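Local atomic coordinates of phosphotriesterase, putative (Deinococcus radiodurans, PDB entry 4J35), a protein that probably hydrolyses lactones at a two-metal centre and has a weak promiscuous activity toward organophosphates. Residues L297-L300 against R301-G304; E308-G311 against Q312-G316; P238-A241 against E242-S245; H21-V24 against I25-L28. The protein carries 7 engineered substitutions. One frame throughout, in Å; residues are numbered along the deposited sequence.

Contact 1 (L297-L300 against R301-G304); sequences LPDL and RRRG
The guanidinium of Arg-302 carries the backbone carbonyl O of Asp-299 over one face and takes that residue's carboxylate at its edge, while the guanidinium of Arg-303 has OD2 of the same carboxylate at its own edge, near its plane. The two oxygens divide the work. OD1 of Asp-299 lies 2.8 Å from NH2 of Arg-302, approached on its syn side, and NE of Arg-302 adds a weak, longer bond to it. OD2 of Asp-299 accepts from NE of Arg-303 at 2.9 Å in a nearly straight bond (172°), with the donor standing well above the carboxylate plane; NH2 of Arg-303 contributes weakly.

Arg-302 lies alongside Asp-299 and points the same way, its CG anti to the backbone N (chi1 -170°); a bend at chi3 then turns the guanidinium to OD1. Arg-303 stays extended from CG to NE and crosses the aspartate, its plane 75° from the carboxylate. Two arginines thus share one acid, and each probably helps to keep it ionised. Arg-301 turns elsewhere, to Ile-305 O and Glu-307.

At Gly-304 the chain leaves the helix with positive phi, and its N bonds back to Arg-301 O at 3.0 Å. These i to i+3 and i+4 salt bridges lie on the surface at the C-terminal end of helix 291-303, which closes in a Schellman motif.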
loop_
_atom_site.group_PDB
_atom_site.type_symbol
_atom_site.label_atom_id
_atom_site.label_comp_id
_atom_site.label_asym_id
_atom_site.label_seq_id
_atom_site.Cartn_x
_atom_site.Cartn_y
_atom_site.Cartn_z
ATOM N N LEU A 297 -5.441 15.570 8.924
ATOM C CA LEU A 297 -6.824 15.928 8.642
ATOM C C LEU A 297 -7.243 17.279 9.249
ATOM O O LEU A 297 -7.944 18.074 8.633
ATOM C CB LEU A 297 -7.777 14.799 9.071
ATOM C CG LEU A 297 -7.507 13.423 8.451
ATOM C CD1 LEU A 297 -8.609 12.434 8.825
ATOM C CD2 LEU A 297 -7.331 13.481 6.903
ATOM N N PRO A 298 -6.817 17.558 10.491
ATOM C CA PRO A 298 -7.229 18.823 11.090
ATOM C C PRO A 298 -6.537 19.948 10.365
ATOM O O PRO A 298 -7.037 21.065 10.271
ATOM C CB PRO A 298 -6.685 18.723 12.555
ATOM C CG PRO A 298 -6.589 17.277 12.820
ATOM C CD PRO A 298 -6.201 16.633 11.459
ATOM N N ASP A 299 -5.351 19.662 9.850
ATOM C CA ASP A 299 -4.634 20.719 9.170
ATOM C C ASP A 299 -5.347 21.004 7.802
ATOM O O ASP A 299 -5.459 22.140 7.404
ATOM C CB ASP A 299 -3.179 20.356 8.961
ATOM C CG ASP A 299 -2.386 21.507 8.420
ATOM O OD1 ASP A 299 -2.244 22.509 9.141
ATOM O OD2 ASP A 299 -1.923 21.425 7.269
ATOM N N LEU A 300 -5.867 19.978 7.150
ATOM C CA LEU A 300 -6.609 20.212 5.889
ATOM C C LEU A 300 -7.891 21.021 6.164
ATOM O O LEU A 300 -8.192 21.971 5.449
ATOM C CB LEU A 300 -6.952 18.891 5.214
ATOM C CG LEU A 300 -5.752 18.109 4.681
ATOM C CD1 LEU A 300 -6.205 16.743 4.208
ATOM C CD2 LEU A 300 -5.068 18.884 3.548
ATOM N N ARG A 301 -8.634 20.645 7.206
ATOM C CA ARG A 301 -9.815 21.400 7.615
ATOM C C ARG A 301 -9.460 22.862 7.908
ATOM O O ARG A 301 -10.154 23.789 7.448
ATOM C CB ARG A 301 -10.485 20.742 8.824
ATOM C CG ARG A 301 -11.108 19.401 8.479
ATOM C CD ARG A 301 -12.352 19.607 7.589
ATOM N NE ARG A 301 -13.418 20.298 8.323
ATOM C CZ ARG A 301 -13.898 21.517 8.085
ATOM N NH1 ARG A 301 -13.441 22.278 7.099
ATOM N NH2 ARG A 301 -14.853 21.985 8.878
ATOM N N ARG A 302 -8.396 23.069 8.684
ATOM C CA ARG A 302 -7.896 24.419 8.906
ATOM C C ARG A 302 -7.674 25.161 7.587
ATOM O O ARG A 302 -7.892 26.368 7.507
ATOM C CB ARG A 302 -6.593 24.428 9.647
ATOM C CG ARG A 302 -6.187 25.822 10.092
ATOM C CD ARG A 302 -4.776 25.861 10.751
ATOM N NE ARG A 302 -3.761 25.233 9.891
ATOM C CZ ARG A 302 -3.353 25.721 8.711
ATOM N NH1 ARG A 302 -3.855 26.858 8.240
ATOM N NH2 ARG A 302 -2.439 25.074 7.992
ATOM N N ARG A 303 -7.193 24.444 6.581
ATOM C CA ARG A 303 -6.833 25.052 5.301
ATOM C C ARG A 303 -8.025 25.381 4.421
ATOM O O ARG A 303 -7.847 26.026 3.394
ATOM C CB ARG A 303 -5.920 24.120 4.512
ATOM C CG ARG A 303 -4.485 24.107 4.973
ATOM C CD ARG A 303 -3.709 23.021 4.266
ATOM N NE ARG A 303 -2.362 22.870 4.815
ATOM C CZ ARG A 303 -1.241 23.291 4.235
ATOM N NH1 ARG A 303 -1.259 23.884 3.047
ATOM N NH2 ARG A 303 -0.081 23.091 4.842
ATOM N N GLY A 304 -9.216 24.911 4.790
ATOM C CA GLY A 304 -10.408 25.148 3.988
ATOM C C GLY A 304 -10.917 23.908 3.257
ATOM O O GLY A 304 -11.925 23.941 2.545
#

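Contact 2 (E308-G311 against Q312-G316); sequences EQVG and QMTVG
The carbonyl O of Val-310 is gripped twice by Thr-314: OG1 donates to it at 2.9 Å and the backbone N at 3.0 Å. The amide comes in close to the carbonyl plane, tilted 15°, whereas the hydroxyl reaches the oxygen from above that plane. Chi1 of 58° sets OG1 between the backbone N and the carbonyl carbon and leaves CG2 of Thr-314 beside the backbone N, also against Val-310 O at 3.5 Å. A valine here would probably leave Val-310 O with the amide as its one donor from this residue and put a second methyl against the carbonyl.

One residue on, the carbonyl O of Gly-311 also takes two donors. The N of Gly-316 meets it at 3.0 Å, almost straight (169°) and in the carbonyl plane, while the N of Val-315 approaches at 2.9 Å from above the plane. The i to i+5 bond marks a wider pi-type turn within helix 307-322, which packs against helix 291-303 through Val-310 and Met-313 in the phosphotriesterase-family TIM-barrel fold. CB of Val-315 rests on the same Gly-311 oxygen at 3.3 Å.

On the buried side, Met-313 doubles back along the helix: its chain bends at chi3, bringing CE to 3.8 Å from Gln-309 O and close to Val-310 CA. The sulfur-bearing chain also meets Leu-259 and Leu-261 of strand 259-261. The amide ends of Gln-309 and Gln-312 turn outside this stretch, OE1 of Gln-309 to Thr-306 N and NE2 of Gln-312 to Asn-317 OD1.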
loop_
_atom_site.group_PDB
_atom_site.type_symbol
_atom_site.label_atom_id
_atom_site.label_comp_id
_atom_site.label_asym_id
_atom_site.label_seq_id
_atom_site.Cartn_x
_atom_site.Cartn_y
_atom_site.Cartn_z
ATOM N N GLU A 308 -16.861 17.187 3.914
ATOM C CA GLU A 308 -17.280 16.290 2.856
ATOM C C GLU A 308 -16.094 15.744 2.067
ATOM O O GLU A 308 -16.087 14.576 1.726
ATOM C CB GLU A 308 -18.259 17.005 1.912
ATOM C CG GLU A 308 -18.691 16.142 0.728
ATOM C CD GLU A 308 -19.738 16.823 -0.140
ATOM O OE1 GLU A 308 -20.359 17.804 0.330
ATOM O OE2 GLU A 308 -19.936 16.376 -1.289
ATOM N N GLN A 309 -15.110 16.596 1.779
ATOM C CA GLN A 309 -13.932 16.199 1.030
ATOM C C GLN A 309 -13.071 15.244 1.824
ATOM O O GLN A 309 -12.496 14.321 1.303
ATOM C CB GLN A 309 -13.096 17.424 0.643
ATOM C CG GLN A 309 -13.749 18.276 -0.464
ATOM C CD GLN A 309 -12.950 19.526 -0.768
ATOM O OE1 GLN A 309 -12.671 20.317 0.116
ATOM N NE2 GLN A 309 -12.561 19.697 -2.026
ATOM N N VAL A 310 -12.977 15.486 3.128
ATOM C CA VAL A 310 -12.132 14.662 3.931
ATOM C C VAL A 310 -12.747 13.297 3.999
ATOM O O VAL A 310 -12.051 12.293 3.861
ATOM C CB VAL A 310 -11.980 15.242 5.354
ATOM C CG1 VAL A 310 -11.498 14.180 6.298
ATOM C CG2 VAL A 310 -11.035 16.447 5.330
ATOM N N GLY A 311 -14.056 13.236 4.196
ATOM C CA GLY A 311 -14.726 11.948 4.288
ATOM C C GLY A 311 -14.683 11.219 2.945
ATOM O O GLY A 311 -14.756 9.983 2.872
ATOM N N GLN A 312 -14.558 11.981 1.869
ATOM C CA GLN A 312 -14.487 11.349 0.547
ATOM C C GLN A 312 -13.146 10.615 0.368
ATOM O O GLN A 312 -13.097 9.502 -0.168
ATOM C CB GLN A 312 -14.622 12.383 -0.545
ATOM C CG GLN A 312 -14.708 11.767 -1.987
ATOM C CD GLN A 312 -15.976 10.947 -2.210
ATOM O OE1 GLN A 312 -17.095 11.443 -2.035
ATOM N NE2 GLN A 312 -15.807 9.685 -2.588
ATOM N N MET A 313 -12.062 11.265 0.780
ATOM C CA MET A 313 -10.735 10.657 0.666
ATOM C C MET A 313 -10.620 9.459 1.574
ATOM O O MET A 313 -10.017 8.447 1.214
ATOM C CB MET A 313 -9.620 11.664 0.990
ATOM C CG MET A 313 -9.520 12.784 0.010
ATOM S SD MET A 313 -8.157 13.931 0.169
ATOM C CE MET A 313 -8.734 14.880 1.633
ATOM N N THR A 314 -11.116 9.592 2.824
ATOM C CA THR A 314 -10.814 8.589 3.840
ATOM C C THR A 314 -11.848 7.484 3.975
ATOM O O THR A 314 -11.545 6.442 4.517
ATOM C CB THR A 314 -10.637 9.264 5.239
ATOM O OG1 THR A 314 -11.836 9.970 5.570
ATOM C CG2 THR A 314 -9.484 10.235 5.175
ATOM N N VAL A 315 -13.062 7.687 3.455
ATOM C CA VAL A 315 -14.112 6.669 3.580
ATOM C C VAL A 315 -14.749 6.333 2.203
ATOM O O VAL A 315 -14.852 5.161 1.851
ATOM C CB VAL A 315 -15.248 7.131 4.543
ATOM C CG1 VAL A 315 -16.328 6.060 4.667
ATOM C CG2 VAL A 315 -14.676 7.487 5.956
ATOM N N GLY A 316 -15.164 7.369 1.488
ATOM C CA GLY A 316 -15.847 7.199 0.207
ATOM C C GLY A 316 -14.966 6.469 -0.793
ATOM O O GLY A 316 -15.384 5.488 -1.397
#

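Contact 3 (P238-A241 against E242-S245); sequences PTDA and ERLS
Residues 238-239 run in extended conformation into the first turn of helix 240-251, which links strands 223-226 and 259-261 in a beta-alpha-beta unit of the barrel; there Arg-243 N bonds to Thr-239 O at 3.0 Å and Leu-244 N to Asp-240 O at 2.8 Å. Thr-239 holds the N-cap position. Its OG1 accepts from Glu-242 N at 3.2 Å, and in return Glu-242 OE1 accepts from Thr-239 N at 2.8 Å, the reciprocal pair of a capping box. The amide of Thr-239 meets OE1 from above the carboxylate plane, and the CG of Glu-242 lies against the threonine hydroxyl. With CG of Glu-242 beside its backbone N (chi1 -60°), the extended chain lies back over the cap, where OE1 also closes on Pro-238 CB.

The next side chain, Arg-243, reaches back toward Pro-238 and Asp-240. Pro-238 CG sits over the centre of its guanidinium face, the two side chains crossing at about a right angle. NH1 of Arg-243 makes a salt bridge to Asp-240 OD1 at 3.0 Å, a weak hydrogen bond (122°), the carboxylate and guanidinium planes 74° apart. Both groups have further partners: Arg-243 NE pairs with Asp-206, NH2 reaches Leu-231 O, and Asp-240 OD2 bonds to His-291.

The buried arginine thus has two acids for its charge, which probably offset the cost of burying it. At the helix start, the carboxylate of Glu-242 and the hydroxyl of Thr-239 occupy backbone N-H groups, and the negative charge is likely to be stabilised by the helix dipole.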
loop_
_atom_site.group_PDB
_atom_site.type_symbol
_atom_site.label_atom_id
_atom_site.label_comp_id
_atom_site.label_asym_id
_atom_site.label_seq_id
_atom_site.Cartn_x
_atom_site.Cartn_y
_atom_site.Cartn_z
ATOM N N PRO A 238 9.582 14.360 -0.027
ATOM C CA PRO A 238 9.257 15.735 0.343
ATOM C C PRO A 238 8.890 15.833 1.806
ATOM O O PRO A 238 8.728 14.818 2.484
ATOM C CB PRO A 238 8.025 16.046 -0.508
ATOM C CG PRO A 238 7.452 14.713 -0.848
ATOM C CD PRO A 238 8.618 13.800 -0.985
ATOM N N THR A 239 8.715 17.058 2.275
ATOM C CA THR A 239 8.158 17.287 3.590
ATOM C C THR A 239 6.651 17.200 3.482
ATOM O O THR A 239 6.086 17.279 2.382
ATOM C CB THR A 239 8.551 18.683 4.121
ATOM O OG1 THR A 239 7.872 19.697 3.366
ATOM C CG2 THR A 239 10.060 18.887 4.002
ATOM N N ASP A 240 5.994 17.069 4.626
ATOM C CA ASP A 240 4.543 16.998 4.658
ATOM C C ASP A 240 3.920 18.303 4.172
ATOM O O ASP A 240 2.841 18.312 3.557
ATOM C CB ASP A 240 4.062 16.681 6.077
ATOM C CG ASP A 240 4.188 15.198 6.417
ATOM O OD1 ASP A 240 4.433 14.386 5.488
ATOM O OD2 ASP A 240 4.029 14.842 7.607
ATOM N N ALA A 241 4.613 19.401 4.429
ATOM C CA ALA A 241 4.121 20.707 4.014
ATOM C C ALA A 241 4.054 20.760 2.498
ATOM O O ALA A 241 3.098 21.300 1.937
ATOM C CB ALA A 241 5.003 21.821 4.554
ATOM N N GLU A 242 5.060 20.196 1.836
ATOM C CA GLU A 242 5.060 20.153 0.377
ATOM C C GLU A 242 3.971 19.204 -0.116
ATOM O O GLU A 242 3.250 19.509 -1.080
ATOM C CB GLU A 242 6.424 19.726 -0.165
ATOM C CG GLU A 242 7.557 20.664 0.229
ATOM C CD GLU A 242 8.940 20.072 -0.012
ATOM O OE1 GLU A 242 9.093 18.839 0.098
ATOM O OE2 GLU A 242 9.881 20.843 -0.305
ATOM N N ARG A 243 3.853 18.051 0.538
ATOM C CA ARG A 243 2.764 17.135 0.239
ATOM C C ARG A 243 1.444 17.877 0.250
ATOM O O ARG A 243 0.686 17.803 -0.698
ATOM C CB ARG A 243 2.689 16.000 1.258
ATOM C CG ARG A 243 3.795 14.978 1.126
ATOM C CD ARG A 243 3.550 13.769 2.024
ATOM N NE ARG A 243 4.558 12.735 1.783
ATOM C CZ ARG A 243 5.776 12.708 2.319
ATOM N NH1 ARG A 243 6.169 13.641 3.184
ATOM N NH2 ARG A 243 6.607 11.731 1.992
ATOM N N LEU A 244 1.158 18.586 1.330
ATOM C CA LEU A 244 -0.183 19.158 1.495
ATOM C C LEU A 244 -0.420 20.323 0.543
ATOM O O LEU A 244 -1.551 20.616 0.180
ATOM C CB LEU A 244 -0.439 19.604 2.937
ATOM C CG LEU A 244 -0.378 18.506 3.995
ATOM C CD1 LEU A 244 -0.762 19.073 5.340
ATOM C CD2 LEU A 244 -1.254 17.316 3.643
ATOM N N SER A 245 0.657 20.987 0.152
ATOM C CA SER A 245 0.566 22.042 -0.833
ATOM C C SER A 245 0.050 21.460 -2.166
ATOM O O SER A 245 -0.850 22.034 -2.782
ATOM C CB SER A 245 1.936 22.699 -1.017
ATOM O OG SER A 245 1.863 23.776 -1.938
#

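Contact 4 (H21-V24 against I25-L28); sequences HEHV and IFGL. Engineered in segment 25-28: Leu-28 (natural residue Tyr). With CO (cobalt (II) ion), chain C.
From His-21 to His-23 the backbone is extended; a corner at Val-24 and Ile-25 then redirects the chain before it extends again through Phe-26, bringing the side chains of His-23 and Phe-26 to the same side. Their rings form a T-shaped pair, centroids 4.8 Å apart and planes at 68°. Phe-26 presents its CD2 edge to one face of the imidazole, 3.5 Å from ND1 of His-23 and displaced toward the ring's rim. Chi1 of -65° places CG of His-23 beside its own backbone N, which puts the imidazole alongside the Phe-26 ring, with one face to its CD2.

NE2 of His-23 binds a cobalt ion at 2.0 Å, and NE2 of His-21 binds the same ion at 2.1 Å. The ring's other nitrogen in His-23, ND1, bonds to Thr-68 OG1. Metal, threonine and phenylalanine edge together probably fix the imidazole's tilt and rotation. Replacing Phe-26 with an alanine is likely to strip the cover from that face of His-23 and give the metal-binding ring more freedom to tilt.

At the corner, Val-24 CG1 and Ile-25 CG2 touch at 4.5 Å, and both residues reach Phe-78 of helix 76-86. This His-x-His pair near the C-terminal end of strand 17-26, with Asp-264 and Lys-143 as further ligands, is the signature of the binuclear metal site in the amidohydrolase-like TIM barrel of the phosphotriesterase family.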
loop_
_atom_site.group_PDB
_atom_site.type_symbol
_atom_site.label_atom_id
_atom_site.label_comp_id
_atom_site.label_asym_id
_atom_site.label_seq_id
_atom_site.Cartn_x
_atom_site.Cartn_y
_atom_site.Cartn_z
ATOM N N HIS A 21 -2.572 2.000 2.691
ATOM C CA HIS A 21 -1.229 1.502 2.429
ATOM C C HIS A 21 -0.402 1.616 3.706
ATOM O O HIS A 21 0.128 2.683 3.982
ATOM C CB HIS A 21 -0.491 2.282 1.346
ATOM C CG HIS A 21 0.786 1.643 0.903
ATOM N ND1 HIS A 21 1.067 1.361 -0.425
ATOM C CD2 HIS A 21 1.882 1.244 1.592
ATOM C CE1 HIS A 21 2.260 0.810 -0.515
ATOM N NE2 HIS A 21 2.796 0.789 0.699
ATOM N N GLU A 22 -0.256 0.483 4.371
ATOM C CA GLU A 22 0.522 0.391 5.623
ATOM C C GLU A 22 1.161 -0.988 5.691
ATOM O O GLU A 22 0.817 -1.874 4.925
ATOM C CB GLU A 22 -0.425 0.588 6.818
ATOM C CG GLU A 22 -1.331 1.826 6.838
ATOM C CD GLU A 22 -0.580 3.139 6.999
ATOM O OE1 GLU A 22 0.542 3.094 7.606
ATOM O OE2 GLU A 22 -1.123 4.193 6.542
ATOM N N HIS A 23 2.060 -1.198 6.658
ATOM C CA HIS A 23 2.764 -2.462 6.822
ATOM C C HIS A 23 2.694 -2.854 8.318
ATOM O O HIS A 23 3.407 -2.287 9.120
ATOM C CB HIS A 23 4.223 -2.314 6.306
ATOM C CG HIS A 23 4.296 -2.046 4.819
ATOM N ND1 HIS A 23 4.033 -3.036 3.899
ATOM C CD2 HIS A 23 4.529 -0.917 4.095
ATOM C CE1 HIS A 23 4.130 -2.544 2.677
ATOM N NE2 HIS A 23 4.380 -1.250 2.756
ATOM N N VAL A 24 1.822 -3.808 8.679
ATOM C CA VAL A 24 1.748 -4.267 10.091
ATOM C C VAL A 24 3.120 -4.843 10.509
ATOM O O VAL A 24 3.686 -4.437 11.527
ATOM C CB VAL A 24 0.605 -5.297 10.312
ATOM C CG1 VAL A 24 0.571 -5.780 11.777
ATOM C CG2 VAL A 24 -0.764 -4.692 9.926
ATOM N N ILE A 25 3.646 -5.785 9.742
ATOM C CA ILE A 25 5.056 -6.158 9.850
ATOM C C ILE A 25 5.747 -6.035 8.492
ATOM O O ILE A 25 5.108 -6.039 7.446
ATOM C CB ILE A 25 5.251 -7.580 10.397
ATOM C CG1 ILE A 25 4.715 -8.609 9.404
ATOM C CG2 ILE A 25 4.593 -7.719 11.749
ATOM C CD1 ILE A 25 4.768 -10.053 9.944
ATOM N N PHE A 26 7.056 -5.842 8.516
ATOM C CA PHE A 26 7.789 -5.671 7.289
ATOM C C PHE A 26 9.246 -6.041 7.453
ATOM O O PHE A 26 9.886 -5.632 8.441
ATOM C CB PHE A 26 7.708 -4.209 6.855
ATOM C CG PHE A 26 8.225 -3.972 5.458
ATOM C CD1 PHE A 26 9.560 -3.701 5.242
ATOM C CD2 PHE A 26 7.366 -3.983 4.373
ATOM C CE1 PHE A 26 10.035 -3.479 3.953
ATOM C CE2 PHE A 26 7.838 -3.766 3.085
ATOM C CZ PHE A 26 9.169 -3.515 2.878
ATOM N N GLY A 27 9.768 -6.786 6.477
ATOM C CA GLY A 27 11.192 -7.097 6.389
ATOM C C GLY A 27 11.702 -6.877 4.987
ATOM O O GLY A 27 11.086 -7.344 4.048
ATOM N N LEU A 28 12.806 -6.150 4.851
ATOM C CA LEU A 28 13.489 -6.029 3.578
ATOM C C LEU A 28 14.063 -7.372 3.176
ATOM O O LEU A 28 14.597 -8.091 4.021
ATOM C CB LEU A 28 14.602 -5.002 3.669
ATOM C CG LEU A 28 14.094 -3.568 3.881
ATOM C CD1 LEU A 28 15.232 -2.684 4.405
ATOM C CD2 LEU A 28 13.451 -2.995 2.585
HETATM CO CO CO C . 4.713 0.077 1.347
#

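Contacts 1, 2 and 3 belong to three outer helices of the barrel, whereas contact 4 is buried in barrel strand 17-26 at the metal centre. Contact 1 touches both contact 2, through Leu-300 on Met-313, and contact 3, through Leu-300 on Leu-244, so helix 291-303 lies between the other two helices; contacts 2 and 3 stay about 8 Å apart at their nearest atoms. Exposed contact 1 relies on charge pairs, partly buried contact 2 on doubly used backbone carbonyls, and contact 3 on helix capping with a buried ion pair. Contact 4 has no hydrogen bond between its segments: an edge-to-face ring pair joins them, beside the cobalt bound by the histidines of 21-24.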